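PDB 3GQS: adenylate cyclase-like protein from Chlamydia trachomatis, which is of unknown function but may bind mRNA, this piece being the FHA domain of a longer, probably membrane-spanning protein. Local coordinates for residues H20-G24 / K25-V29. Sequence-based numbering, arbitrary orientation.
Sequences HLDSG and KTYIV
Tyr27 reaches back along the chain and sets its hydroxyl on the backbone of Asp22, whose N-H points almost straight at it: N to OH is 2.8 Å, with 168° at the hydrogen. Leu21 lays its CD2 methyl over the middle of the same ring, 3.5 Å from the centroid and only 7° off the normal, a clean CH-pi contact. Tyr27 CG stands beside its own backbone N, anti to the carbonyl carbon, which sends the ring back beside the turn. The hydroxyl has a second partner in a water at the ring edge, in its plane, 2.5 Å from OH; that water donates to Asp22 OD2, so side chain and main chain of Asp22 both tie to the one phenol oxygen, the former through the water. The carboxylate is turned 64° from the ring. Its OD2 also meets Lys25 NZ in a long salt bridge of 3.5 Å, the two side chains running next to each other in the same direction and Lys25 curling through bends at chi2 and chi4.

The link here is a type II beta turn, Asp22 to Lys25, by which the chain passes from strand 18-21, at an edge of the antiparallel sheet, to strand 26-30 of the mixed sheet, the two being layers of the FHA beta sandwich. Lys25 N closes the turn on Asp22 O at 3.2 Å, a somewhat bent bond. Gly24, with positive phi, takes the third position. Just past it, a second water bridges Gly24 O and Thr26 OG1.

Further out, Leu21 pairs through its backbone with Phe5 and packs on Leu7, Ile38 and Ile54, while Tyr27 is backbone-bonded to Ile52 on the adjacent antiparallel strand 50-54 of its own sheet.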
loop_
_atom_site.group_PDB
_atom_site.type_symbol
_atom_site.label_atom_id
_atom_site.label_comp_id
_atom_site.label_asym_id
_atom_site.label_seq_id
_atom_site.Cartn_x
_atom_site.Cartn_y
_atom_site.Cartn_z
ATOM N N HIS A 20 4.967 5.530 8.980
ATOM C CA HIS A 20 4.334 4.765 10.070
ATOM C C HIS A 20 2.851 4.725 9.810
ATOM O O HIS A 20 2.239 5.737 9.611
ATOM C CB HIS A 20 4.619 5.433 11.396
ATOM C CG HIS A 20 3.941 4.816 12.568
ATOM N ND1 HIS A 20 3.571 5.561 13.670
ATOM C CD2 HIS A 20 3.618 3.533 12.858
ATOM C CE1 HIS A 20 3.028 4.767 14.579
ATOM N NE2 HIS A 20 3.051 3.530 14.118
ATOM N N LEU A 21 2.325 3.529 9.715
ATOM C CA LEU A 21 0.911 3.311 9.454
ATOM C C LEU A 21 0.289 2.907 10.815
ATOM O O LEU A 21 0.620 1.871 11.401
ATOM C CB LEU A 21 0.706 2.218 8.393
ATOM C CG LEU A 21 1.280 2.479 6.983
ATOM C CD1 LEU A 21 0.927 1.326 6.050
ATOM C CD2 LEU A 21 0.827 3.772 6.411
ATOM N N ASP A 22 -0.586 3.755 11.295
ATOM C CA ASP A 22 -1.113 3.675 12.720
ATOM C C ASP A 22 -2.117 2.566 12.847
ATOM O O ASP A 22 -2.865 2.282 11.900
ATOM C CB ASP A 22 -1.763 4.996 13.128
ATOM C CG ASP A 22 -0.751 6.110 13.410
ATOM O OD1 ASP A 22 0.373 5.798 13.825
ATOM O OD2 ASP A 22 -1.065 7.323 13.268
ATOM N N SER A 23 -2.182 1.944 14.020
ATOM C CA SER A 23 -3.153 0.873 14.231
ATOM C C SER A 23 -4.561 1.491 14.299
ATOM O O SER A 23 -4.786 2.563 14.905
ATOM C CB SER A 23 -2.814 0.032 15.475
ATOM O OG SER A 23 -3.339 0.638 16.614
ATOM N N GLY A 24 -5.518 0.829 13.661
ATOM C CA GLY A 24 -6.896 1.388 13.564
ATOM C C GLY A 24 -7.063 2.467 12.485
ATOM O O GLY A 24 -8.082 3.150 12.416
ATOM N N LYS A 25 -6.066 2.645 11.620
ATOM C CA LYS A 25 -6.211 3.672 10.570
ATOM C C LYS A 25 -6.165 3.078 9.203
ATOM O O LYS A 25 -5.669 1.982 9.004
ATOM C CB LYS A 25 -5.197 4.800 10.748
ATOM C CG LYS A 25 -5.336 5.443 12.151
ATOM C CD LYS A 25 -5.288 6.952 12.142
ATOM C CE LYS A 25 -5.634 7.536 13.526
ATOM N NZ LYS A 25 -4.396 7.598 14.414
ATOM N N THR A 26 -6.690 3.847 8.267
ATOM C CA THR A 26 -6.805 3.492 6.856
ATOM C C THR A 26 -6.018 4.518 6.046
ATOM O O THR A 26 -6.129 5.701 6.298
ATOM C CB THR A 26 -8.262 3.579 6.408
ATOM O OG1 THR A 26 -9.077 2.714 7.241
ATOM C CG2 THR A 26 -8.434 3.232 4.925
ATOM N N TYR A 27 -5.261 4.058 5.046
ATOM C CA TYR A 27 -4.427 4.956 4.246
ATOM C C TYR A 27 -4.622 4.668 2.759
ATOM O O TYR A 27 -4.580 3.568 2.317
ATOM C CB TYR A 27 -2.936 4.769 4.586
ATOM C CG TYR A 27 -2.555 5.134 6.009
ATOM C CD1 TYR A 27 -1.904 6.312 6.303
ATOM C CD2 TYR A 27 -2.782 4.248 7.036
ATOM C CE1 TYR A 27 -1.540 6.610 7.599
ATOM C CE2 TYR A 27 -2.445 4.564 8.333
ATOM C CZ TYR A 27 -1.851 5.735 8.615
ATOM O OH TYR A 27 -1.523 6.007 9.948
ATOM N N ILE A 28 -4.825 5.690 1.997
ATOM C CA ILE A 28 -5.023 5.536 0.570
ATOM C C ILE A 28 -3.698 5.819 -0.119
ATOM O O ILE A 28 -3.079 6.808 0.160
ATOM C CB ILE A 28 -6.061 6.524 0.088
ATOM C CG1 ILE A 28 -7.434 6.206 0.778
ATOM C CG2 ILE A 28 -6.189 6.499 -1.415
ATOM C CD1 ILE A 28 -8.523 7.310 0.541
ATOM N N VAL A 29 -3.295 4.933 -0.998
ATOM C CA VAL A 29 -2.038 5.104 -1.746
ATOM C C VAL A 29 -2.439 5.492 -3.193
ATOM O O VAL A 29 -3.199 4.817 -3.804
ATOM C CB VAL A 29 -1.158 3.825 -1.723
ATOM C CG1 VAL A 29 0.225 4.023 -2.573
ATOM C CG2 VAL A 29 -0.868 3.402 -0.291
HETATM O O HOH W 1 -0.427 8.257 10.196
HETATM O O HOH W 2 -9.851 2.731 9.846
#